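PDB 4R12: putative uncharacterized protein, which probably acts as an essential subunit of gamma-secretase, the endoprotease complex that cleaves membrane proteins such as Notch receptors within the membrane. Local coordinates for residues R111-I116 against L380-S385; K115-Y120 against P570-S575; T241-S246 against I323-I328; H345-K350 against S387-T392. One frame throughout, in Å; residues are numbered along the deposited sequence.

Interaction 1: residues R111-I116 against L380-S385; sequences RYPNKI and LPPSSS
Pro382 presses the CG corner of its ring between Tyr112 and Pro113, and here the packing is tight. Its CG meets the phenol ring at a slant, 3.6 Å from Tyr112 CE1. The same carbon lies 3.5 Å from the backbone O of Pro113. Tyr112 reaches the proline because its CG stands anti to the backbone N (chi1 -173°). One face of its ring carries Lys115 CG, 3.7 Å above the plane, brought back by a type II turn from Tyr112 to Lys115. Pro113 fits the second position of that turn, and Asn114 the third, where phi is positive (62°) and asparagine is well tolerated.

The phenol end is looser. Tyr112 OH and Leu380 O stand 4.2 Å apart, too far to bond directly; a water bridges them. It accepts from Tyr112 OH at 2.7 Å and donates to Leu380 O at 2.9 Å.

The contact joins a small-lobe loop, between strands 90-96 and 138-139, to the large-lobe loop that leads from strand 370-374 into helix 385-389. Leu380 rests on strand 339-347, while Ser384 and Ser385 pack on strand 214-220 and Ser385 also on strand 397-401.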
# COMPACT_ATOMS: atom_id res chain seq x y z
N ARG A 111 -14.49 8.55 -3.12
CA ARG A 111 -15.73 7.76 -3.03
C ARG A 111 -15.66 6.50 -3.89
O ARG A 111 -16.35 5.51 -3.63
CB ARG A 111 -16.95 8.59 -3.45
CG ARG A 111 -17.23 9.84 -2.62
CD ARG A 111 -18.16 9.54 -1.45
NE ARG A 111 -18.57 10.73 -0.71
CZ ARG A 111 -19.72 11.38 -0.89
NH1 ARG A 111 -20.60 10.96 -1.79
NH2 ARG A 111 -20.00 12.46 -0.16
N TYR A 112 -14.85 6.55 -4.95
CA TYR A 112 -14.59 5.40 -5.80
C TYR A 112 -13.12 5.45 -6.18
O TYR A 112 -12.75 6.06 -7.19
CB TYR A 112 -15.52 5.41 -7.03
CG TYR A 112 -15.50 4.18 -7.94
CD1 TYR A 112 -14.32 3.46 -8.17
CD2 TYR A 112 -16.65 3.77 -8.60
CE1 TYR A 112 -14.30 2.38 -9.01
CE2 TYR A 112 -16.64 2.66 -9.45
CZ TYR A 112 -15.45 1.98 -9.65
OH TYR A 112 -15.43 0.89 -10.50
N PRO A 113 -12.26 4.84 -5.35
CA PRO A 113 -10.81 4.85 -5.61
C PRO A 113 -10.45 4.31 -6.99
O PRO A 113 -10.97 3.26 -7.40
CB PRO A 113 -10.24 3.93 -4.50
CG PRO A 113 -11.26 4.01 -3.40
CD PRO A 113 -12.60 4.09 -4.13
N ASN A 114 -9.62 5.05 -7.71
CA ASN A 114 -9.12 4.64 -9.02
C ASN A 114 -10.18 4.46 -10.08
O ASN A 114 -9.95 3.76 -11.06
CB ASN A 114 -8.35 3.33 -8.90
CG ASN A 114 -6.98 3.53 -8.34
OD1 ASN A 114 -6.23 4.38 -8.79
ND2 ASN A 114 -6.63 2.74 -7.33
N LYS A 115 -11.35 5.08 -9.88
CA LYS A 115 -12.50 4.89 -10.77
C LYS A 115 -12.13 4.93 -12.25
O LYS A 115 -12.46 4.01 -13.01
CB LYS A 115 -13.58 5.94 -10.50
CG LYS A 115 -14.82 5.74 -11.37
CD LYS A 115 -15.46 7.06 -11.76
CE LYS A 115 -16.40 7.58 -10.69
NZ LYS A 115 -16.94 8.92 -11.09
N ILE A 116 -11.45 5.99 -12.67
CA ILE A 116 -11.24 6.22 -14.10
C ILE A 116 -10.16 5.32 -14.69
O ILE A 116 -10.07 5.20 -15.90
CB ILE A 116 -10.89 7.69 -14.41
CG1 ILE A 116 -9.54 8.09 -13.79
CG2 ILE A 116 -12.01 8.62 -13.96
CD1 ILE A 116 -9.07 9.51 -14.19
N LEU A 380 -17.54 -5.16 -10.68
CA LEU A 380 -16.46 -5.46 -9.74
C LEU A 380 -16.06 -4.21 -8.97
O LEU A 380 -16.18 -3.10 -9.49
CB LEU A 380 -15.23 -6.00 -10.48
CG LEU A 380 -15.21 -7.42 -11.04
CD1 LEU A 380 -13.79 -7.69 -11.46
CD2 LEU A 380 -15.66 -8.46 -10.01
N PRO A 381 -15.62 -4.37 -7.71
CA PRO A 381 -15.07 -3.25 -6.96
C PRO A 381 -13.68 -2.91 -7.48
O PRO A 381 -13.13 -3.72 -8.22
CB PRO A 381 -14.99 -3.79 -5.52
CG PRO A 381 -14.78 -5.26 -5.70
CD PRO A 381 -15.57 -5.63 -6.95
N PRO A 382 -13.13 -1.73 -7.13
CA PRO A 382 -11.77 -1.41 -7.54
C PRO A 382 -10.81 -2.54 -7.17
O PRO A 382 -10.73 -2.90 -5.99
CB PRO A 382 -11.44 -0.14 -6.75
CG PRO A 382 -12.74 0.45 -6.39
CD PRO A 382 -13.71 -0.69 -6.26
N SER A 383 -10.13 -3.11 -8.16
CA SER A 383 -9.30 -4.28 -7.92
C SER A 383 -8.29 -4.44 -9.04
O SER A 383 -8.52 -4.02 -10.17
CB SER A 383 -10.15 -5.54 -7.81
OG SER A 383 -10.97 -5.70 -8.96
N SER A 384 -7.17 -5.08 -8.70
CA SER A 384 -6.08 -5.33 -9.63
C SER A 384 -6.49 -6.26 -10.76
O SER A 384 -5.87 -6.26 -11.84
CB SER A 384 -4.88 -5.91 -8.88
OG SER A 384 -4.34 -4.93 -8.01
N SER A 385 -7.51 -7.09 -10.51
CA SER A 385 -8.05 -7.98 -11.53
C SER A 385 -8.57 -7.20 -12.73
O SER A 385 -8.59 -7.71 -13.85
CB SER A 385 -9.18 -8.83 -10.95
OG SER A 385 -8.69 -9.78 -10.02
O HOH W 1 -17.57 -0.58 -9.94

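Interaction 2: residues K115-Y120 against P570-S575; sequences KIYGLY and PIFTES
Tyr117 offers one face of its phenol ring to Pro570, and the leading interaction is CH-pi. Pro570 CB sits 3.9 Å from the centroid of the Tyr117 ring, only 16° off the ring normal. Proline suits this place, since its rigid ring presents C-H groups to the pi cloud at little entropic cost. On the opposite face lies Ile116 CG1, 3.6 Å above the plane of the Tyr117 ring, so the aromatic is sandwiched between aliphatic carbons.

Apolar packing widens the patch. Tyr117 CZ lies 3.7 Å from Pro570 CB, and the phenol OH is also near Pro570 CA. Farther along, Tyr117 CE2 comes to the edge of the Phe572 ring, near its plane, 4.3 Å from Phe572 CE2. That ring also makes an edge-to-face pair with Trp273.

Phe572 leads into the strand that continues through Ser575 and runs antiparallel to both strand 21-29 and strand 192-203. Lying between these two, it joins regions of the chain far apart in sequence, and the tyrosine loop packs near where that strand is entered.

Polar bonds fix the loop rather than cross the contact. Gly118 N donates to Lys115 O at 3.3 Å, closing the short 3-10 turn that turns Tyr117 toward the strand. The carbonyl of Tyr117 is hydrogen-bonded by Lys390 NZ, next to Leu389, and Pro570 O is bonded to Ser550 OG.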
# COMPACT_ATOMS: atom_id res chain seq x y z
N LYS A 115 -11.35 5.08 -9.88
CA LYS A 115 -12.50 4.89 -10.77
C LYS A 115 -12.13 4.93 -12.25
O LYS A 115 -12.46 4.01 -13.01
CB LYS A 115 -13.58 5.94 -10.50
CG LYS A 115 -14.82 5.74 -11.37
CD LYS A 115 -15.46 7.06 -11.76
CE LYS A 115 -16.40 7.58 -10.69
NZ LYS A 115 -16.94 8.92 -11.09
N ILE A 116 -11.45 5.99 -12.67
CA ILE A 116 -11.24 6.22 -14.10
C ILE A 116 -10.16 5.32 -14.69
O ILE A 116 -10.07 5.20 -15.90
CB ILE A 116 -10.89 7.69 -14.41
CG1 ILE A 116 -9.54 8.09 -13.79
CG2 ILE A 116 -12.01 8.62 -13.96
CD1 ILE A 116 -9.07 9.51 -14.19
N TYR A 117 -9.36 4.68 -13.84
CA TYR A 117 -8.31 3.78 -14.32
C TYR A 117 -8.74 2.31 -14.31
O TYR A 117 -7.96 1.43 -14.69
CB TYR A 117 -7.04 3.96 -13.50
CG TYR A 117 -6.57 5.39 -13.54
CD1 TYR A 117 -6.22 5.99 -14.74
CD2 TYR A 117 -6.54 6.16 -12.39
CE1 TYR A 117 -5.80 7.31 -14.80
CE2 TYR A 117 -6.12 7.49 -12.43
CZ TYR A 117 -5.76 8.05 -13.65
OH TYR A 117 -5.35 9.37 -13.71
N GLY A 118 -9.97 2.04 -13.91
CA GLY A 118 -10.47 0.67 -13.85
C GLY A 118 -11.42 0.31 -14.98
O GLY A 118 -11.47 1.01 -15.99
N LEU A 119 -12.17 -0.78 -14.80
CA LEU A 119 -13.11 -1.26 -15.81
C LEU A 119 -14.31 -0.37 -16.06
O LEU A 119 -14.91 -0.43 -17.13
CB LEU A 119 -13.64 -2.64 -15.42
CG LEU A 119 -12.85 -3.88 -15.79
CD1 LEU A 119 -13.66 -5.09 -15.39
CD2 LEU A 119 -12.52 -3.91 -17.27
N TYR A 120 -14.69 0.43 -15.07
CA TYR A 120 -15.92 1.20 -15.17
C TYR A 120 -15.69 2.70 -14.96
O TYR A 120 -16.13 3.26 -13.95
CB TYR A 120 -16.93 0.68 -14.14
CG TYR A 120 -16.97 -0.84 -14.03
CD1 TYR A 120 -17.70 -1.61 -14.92
CD2 TYR A 120 -16.26 -1.50 -13.02
CE1 TYR A 120 -17.73 -3.00 -14.82
CE2 TYR A 120 -16.29 -2.88 -12.91
CZ TYR A 120 -17.03 -3.62 -13.80
OH TYR A 120 -17.05 -4.99 -13.68
N PRO A 570 -2.28 6.95 -15.56
CA PRO A 570 -2.25 7.73 -14.32
C PRO A 570 -0.97 8.56 -14.20
O PRO A 570 0.12 8.03 -14.38
CB PRO A 570 -2.34 6.67 -13.20
CG PRO A 570 -2.01 5.38 -13.84
CD PRO A 570 -2.40 5.50 -15.30
N ILE A 571 -1.11 9.85 -13.91
CA ILE A 571 0.05 10.72 -13.75
C ILE A 571 0.13 11.26 -12.33
O ILE A 571 -0.57 12.20 -11.99
CB ILE A 571 0.01 11.91 -14.71
CG1 ILE A 571 -0.08 11.43 -16.16
CG2 ILE A 571 1.25 12.80 -14.49
CD1 ILE A 571 1.09 10.57 -16.59
N PHE A 572 0.99 10.66 -11.52
CA PHE A 572 1.23 11.10 -10.15
C PHE A 572 2.72 11.23 -9.94
O PHE A 572 3.47 10.31 -10.24
CB PHE A 572 0.64 10.13 -9.12
CG PHE A 572 -0.84 9.98 -9.22
CD1 PHE A 572 -1.68 10.85 -8.54
CD2 PHE A 572 -1.40 8.99 -10.00
CE1 PHE A 572 -3.06 10.71 -8.62
CE2 PHE A 572 -2.77 8.86 -10.09
CZ PHE A 572 -3.60 9.72 -9.41
N THR A 573 3.15 12.38 -9.44
CA THR A 573 4.56 12.63 -9.21
C THR A 573 4.74 13.31 -7.87
O THR A 573 4.23 14.41 -7.63
CB THR A 573 5.19 13.54 -10.31
OG1 THR A 573 4.54 14.82 -10.30
CG2 THR A 573 5.07 12.90 -11.68
N GLU A 574 5.49 12.65 -6.99
CA GLU A 574 5.68 13.17 -5.65
C GLU A 574 6.81 14.18 -5.62
O GLU A 574 7.88 13.95 -6.19
CB GLU A 574 5.98 12.03 -4.68
CG GLU A 574 6.30 12.48 -3.27
CD GLU A 574 6.57 11.30 -2.36
OE1 GLU A 574 7.75 11.02 -2.06
OE2 GLU A 574 5.59 10.64 -1.98
N SER A 575 6.57 15.30 -4.95
CA SER A 575 7.61 16.32 -4.76
C SER A 575 8.87 15.76 -4.13
O SER A 575 8.79 14.93 -3.20
CB SER A 575 7.08 17.44 -3.87
OG SER A 575 8.11 18.39 -3.61

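Interaction 3: residues T241-S246 against I323-I328; sequences TVTLLS and IELNQI
Helix 234-252 passes beside the C-terminal part of strand 319-325, with Leu244 CA and Leu325 CA, 8.2 Å apart, as the nearest CA pair. No hydrogen bond crosses the gap; the side chains meet by van der Waals packing.

The ends of Thr243 and Ile328 meet head-on. Ile328 CD1 comes 3.9 Å from Thr243 OG1 and nearly as close to the methyl CG2 of the same threonine. The approach depends on the isoleucine torsion: CG1 is flanked by both the backbone N and the carbonyl carbon (chi1 61°), from where CD1 extends to the helix. Threonine is at ease in this buried place because its hydroxyl is satisfied by Phe239 O, one helical turn earlier, so an apolar CD1 can lie against both OG1 and the methyl. Leu325 packs alongside, its CD1 4.2 Å from Leu244 CB and 4.3 Å from Thr243 CG2.

Polar groups stay on the flanks. Ser246 OG donates to Val242 O at 2.7 Å, and that oxygen also takes the helical bond from Ser246 N, the two donors arriving from opposite faces of the carbonyl plane. Glu324 and Asn326 point away from the helix. There Asn326 ND2 donates to Glu324 OE2 at 2.9 Å, in a nearly straight bond (165°) that meets the carboxylate from above its plane, while Ser384 N and Ser385 OG also hydrogen-bond this carboxylate.

A helix laid on mixed strands through beta- and gamma-branched side chains is the layered alpha/beta architecture of the large lobe, whose family belongs to the zinc-exopeptidase clan.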
# COMPACT_ATOMS: atom_id res chain seq x y z
N THR A 241 -1.96 -8.93 2.83
CA THR A 241 -0.54 -9.20 2.62
C THR A 241 -0.01 -10.25 3.62
O THR A 241 0.68 -11.20 3.24
CB THR A 241 0.30 -7.92 2.73
OG1 THR A 241 -0.20 -6.97 1.77
CG2 THR A 241 1.77 -8.22 2.46
N VAL A 242 -0.36 -10.08 4.90
CA VAL A 242 0.01 -11.07 5.92
C VAL A 242 -0.59 -12.43 5.61
O VAL A 242 0.08 -13.49 5.74
CB VAL A 242 -0.47 -10.61 7.31
CG1 VAL A 242 -0.30 -11.72 8.34
CG2 VAL A 242 0.30 -9.37 7.75
N THR A 243 -1.85 -12.40 5.22
CA THR A 243 -2.58 -13.62 4.86
C THR A 243 -1.87 -14.39 3.77
O THR A 243 -1.56 -15.58 3.94
CB THR A 243 -4.02 -13.29 4.39
OG1 THR A 243 -4.75 -12.67 5.46
CG2 THR A 243 -4.74 -14.58 3.96
N LEU A 244 -1.60 -13.73 2.64
CA LEU A 244 -1.01 -14.44 1.50
C LEU A 244 0.41 -14.92 1.78
O LEU A 244 0.78 -16.03 1.40
CB LEU A 244 -1.03 -13.56 0.26
CG LEU A 244 -0.66 -14.32 -1.02
CD1 LEU A 244 -1.54 -15.58 -1.17
CD2 LEU A 244 -0.81 -13.41 -2.24
N LEU A 245 1.21 -14.11 2.47
CA LEU A 245 2.53 -14.60 2.88
C LEU A 245 2.40 -15.81 3.81
O LEU A 245 3.20 -16.75 3.72
CB LEU A 245 3.37 -13.50 3.56
CG LEU A 245 3.86 -12.40 2.59
CD1 LEU A 245 4.38 -11.19 3.38
CD2 LEU A 245 4.96 -12.94 1.67
N SER A 246 1.40 -15.81 4.69
CA SER A 246 1.21 -16.91 5.63
C SER A 246 0.67 -18.16 4.92
O SER A 246 1.01 -19.30 5.27
CB SER A 246 0.29 -16.49 6.78
OG SER A 246 0.84 -15.37 7.47
N ILE A 323 -7.10 -15.39 -8.69
CA ILE A 323 -7.67 -15.15 -7.38
C ILE A 323 -7.04 -13.87 -6.79
O ILE A 323 -5.82 -13.77 -6.69
CB ILE A 323 -7.40 -16.34 -6.42
CG1 ILE A 323 -7.76 -17.67 -7.10
CG2 ILE A 323 -8.16 -16.17 -5.11
CD1 ILE A 323 -9.24 -17.83 -7.36
N GLU A 324 -7.87 -12.91 -6.39
CA GLU A 324 -7.37 -11.69 -5.78
C GLU A 324 -7.92 -11.51 -4.37
O GLU A 324 -9.11 -11.69 -4.13
CB GLU A 324 -7.73 -10.45 -6.62
CG GLU A 324 -7.21 -9.13 -6.00
CD GLU A 324 -7.51 -7.92 -6.85
OE1 GLU A 324 -8.08 -8.10 -7.96
OE2 GLU A 324 -7.20 -6.78 -6.42
N LEU A 325 -7.03 -11.15 -3.45
CA LEU A 325 -7.44 -10.75 -2.11
C LEU A 325 -7.56 -9.23 -2.08
O LEU A 325 -6.62 -8.54 -2.43
CB LEU A 325 -6.41 -11.24 -1.08
CG LEU A 325 -6.08 -12.72 -1.18
CD1 LEU A 325 -5.17 -13.09 -0.03
CD2 LEU A 325 -7.36 -13.57 -1.17
N ASN A 326 -8.70 -8.70 -1.66
CA ASN A 326 -8.86 -7.26 -1.68
C ASN A 326 -9.79 -6.76 -0.58
O ASN A 326 -11.01 -6.66 -0.78
CB ASN A 326 -9.36 -6.80 -3.05
CG ASN A 326 -9.08 -5.33 -3.30
OD1 ASN A 326 -9.51 -4.47 -2.53
ND2 ASN A 326 -8.30 -5.02 -4.35
N GLN A 327 -9.16 -6.46 0.56
CA GLN A 327 -9.80 -6.13 1.85
C GLN A 327 -10.55 -7.33 2.44
O GLN A 327 -11.74 -7.54 2.17
CB GLN A 327 -10.73 -4.91 1.71
CG GLN A 327 -10.04 -3.69 1.09
CD GLN A 327 -10.78 -2.39 1.38
OE1 GLN A 327 -10.48 -1.69 2.35
NE2 GLN A 327 -11.77 -2.07 0.55
N ILE A 328 -9.84 -8.12 3.26
CA ILE A 328 -10.43 -9.36 3.78
C ILE A 328 -10.32 -9.48 5.30
O ILE A 328 -10.58 -10.55 5.87
CB ILE A 328 -9.78 -10.60 3.12
CG1 ILE A 328 -8.28 -10.68 3.41
CG2 ILE A 328 -10.06 -10.62 1.61
CD1 ILE A 328 -7.64 -12.01 2.96

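Interaction 4: residues H345-K350 against S387-T392; sequences HTAGTK and SFLKKT
Leu389 spreads its two methyl groups over Ala347, and this pair forms the first shell. Ala347 CB lies 3.8 Å from Leu389 CD1 and 4.0 Å from Leu389 CD2, so the single methyl of the strand residue faces the leucine fork from close by. CD2 also borders the next peptide, 4.2 Å from Gly348 N. Leucine suits the helix side because its branched end can straddle so small a neighbour; its CG is anti to the carbonyl carbon (chi1 -71°), which carries the fork out toward the strand. Gly348 belongs where the chain leaves the strand: with phi at 80° and psi at -155°, a side chain here would collide with the carbonyl oxygen of Ala347.

One step out, the backbone on each side is held in place. Ala347 is hydrogen-bonded through its main chain to Val397, and His345 to Val399, so strand 339-347 lies fixed against strand 397-401. On the helical side, Phe388 O accepts from both Lys391 N and Thr392 N, each at 2.9 Å, as the chain turns beyond Leu389. Phe388 itself is buried against strand 214-220.

Farther away, Lys390 makes a salt bridge to Glu279 of helix 276-287, while Ser387 OG is hydrogen-bonded to Ser278 OG. Leu380, in the loop ahead of the helix, touches Leu389 as well. A short helix packed by one leucine on the end of a strand is plain helix-on-strand packing, here at the surface of the alpha/beta large lobe.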
# COMPACT_ATOMS: atom_id res chain seq x y z
N HIS A 345 -16.58 -11.65 -5.55
CA HIS A 345 -16.94 -10.86 -6.72
C HIS A 345 -16.28 -11.48 -7.93
O HIS A 345 -15.06 -11.49 -8.02
CB HIS A 345 -16.50 -9.39 -6.54
CG HIS A 345 -16.97 -8.79 -5.25
ND1 HIS A 345 -17.91 -7.79 -5.20
CD2 HIS A 345 -16.64 -9.06 -3.97
CE1 HIS A 345 -18.14 -7.46 -3.94
NE2 HIS A 345 -17.38 -8.22 -3.17
N THR A 346 -17.08 -11.98 -8.86
CA THR A 346 -16.54 -12.81 -9.92
C THR A 346 -16.64 -12.15 -11.29
O THR A 346 -17.50 -11.30 -11.52
CB THR A 346 -17.26 -14.19 -9.97
OG1 THR A 346 -18.67 -14.00 -10.17
CG2 THR A 346 -17.05 -14.95 -8.67
N ALA A 347 -15.74 -12.53 -12.18
CA ALA A 347 -15.78 -12.07 -13.56
C ALA A 347 -15.09 -13.10 -14.45
O ALA A 347 -14.49 -14.05 -13.95
CB ALA A 347 -15.13 -10.70 -13.70
N GLY A 348 -15.19 -12.92 -15.76
CA GLY A 348 -14.66 -13.92 -16.67
C GLY A 348 -15.63 -15.09 -16.83
O GLY A 348 -16.83 -14.93 -16.64
N THR A 349 -15.09 -16.25 -17.20
CA THR A 349 -15.92 -17.41 -17.51
C THR A 349 -15.68 -18.58 -16.57
O THR A 349 -14.59 -18.72 -16.00
CB THR A 349 -15.67 -17.90 -18.95
OG1 THR A 349 -14.26 -18.04 -19.16
CG2 THR A 349 -16.22 -16.92 -19.96
N LYS A 350 -16.71 -19.42 -16.42
CA LYS A 350 -16.63 -20.65 -15.63
C LYS A 350 -16.14 -20.38 -14.20
O LYS A 350 -15.22 -21.04 -13.70
CB LYS A 350 -15.72 -21.67 -16.32
CG LYS A 350 -16.10 -21.96 -17.77
CD LYS A 350 -15.59 -23.33 -18.22
CE LYS A 350 -16.00 -23.63 -19.66
NZ LYS A 350 -15.34 -22.71 -20.63
N SER A 387 -7.10 -4.99 -14.31
CA SER A 387 -6.05 -4.84 -15.31
C SER A 387 -6.04 -6.05 -16.24
O SER A 387 -5.81 -5.91 -17.44
CB SER A 387 -4.68 -4.67 -14.64
OG SER A 387 -4.68 -3.51 -13.83
N PHE A 388 -6.28 -7.24 -15.69
CA PHE A 388 -6.31 -8.44 -16.52
C PHE A 388 -7.58 -8.52 -17.36
O PHE A 388 -7.55 -8.96 -18.51
CB PHE A 388 -6.16 -9.70 -15.64
CG PHE A 388 -4.80 -9.82 -15.00
CD1 PHE A 388 -4.50 -9.11 -13.85
CD2 PHE A 388 -3.82 -10.60 -15.58
CE1 PHE A 388 -3.25 -9.20 -13.28
CE2 PHE A 388 -2.56 -10.70 -15.00
CZ PHE A 388 -2.28 -9.99 -13.85
N LEU A 389 -8.70 -8.09 -16.79
CA LEU A 389 -9.98 -8.17 -17.51
C LEU A 389 -10.07 -7.22 -18.70
O LEU A 389 -10.92 -7.38 -19.59
CB LEU A 389 -11.13 -7.90 -16.54
CG LEU A 389 -11.33 -9.04 -15.55
CD1 LEU A 389 -12.06 -8.55 -14.30
CD2 LEU A 389 -12.08 -10.19 -16.22
N LYS A 390 -9.20 -6.21 -18.73
CA LYS A 390 -9.07 -5.36 -19.90
C LYS A 390 -8.48 -6.13 -21.07
O LYS A 390 -8.65 -5.74 -22.22
CB LYS A 390 -8.19 -4.15 -19.60
CG LYS A 390 -8.77 -3.16 -18.61
CD LYS A 390 -7.74 -2.09 -18.25
CE LYS A 390 -8.25 -1.19 -17.13
NZ LYS A 390 -7.29 -0.10 -16.77
N LYS A 391 -7.78 -7.21 -20.77
CA LYS A 391 -7.09 -7.98 -21.80
C LYS A 391 -7.82 -9.27 -22.14
O LYS A 391 -7.85 -9.68 -23.31
CB LYS A 391 -5.66 -8.30 -21.37
CG LYS A 391 -4.82 -7.08 -21.10
CD LYS A 391 -4.70 -6.18 -22.33
CE LYS A 391 -3.67 -5.08 -22.05
NZ LYS A 391 -3.45 -4.17 -23.19
N THR A 392 -8.40 -9.92 -21.14
CA THR A 392 -9.10 -11.17 -21.39
C THR A 392 -10.34 -11.36 -20.53
O THR A 392 -10.40 -10.92 -19.38
CB THR A 392 -8.17 -12.38 -21.18
OG1 THR A 392 -8.90 -13.59 -21.42
CG2 THR A 392 -7.63 -12.41 -19.75

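How the interactions relate
Interactions 1 and 3 are buried, interaction 2 is partly so, and interaction 4 lies at the surface. Interactions 3 and 4 stay within the large lobe and are made without any hydrogen bond across them, mainly of aliphatic groups; interactions 1 and 2, which share Lys115 and Ile116, bring a small-lobe loop to distant segments through aromatic rings and prolines, with a bridging water in interaction 1. Tyr120 OH to Leu380 N, 3.1 Å, links these two. The loop 380-385 also bonds to Glu324 of interaction 3 and packs on 4 through Leu380. Lys390 ties interaction 4 to 2, whereas interactions 3 and 4 do not touch, their nearest atoms being about 7 Å apart.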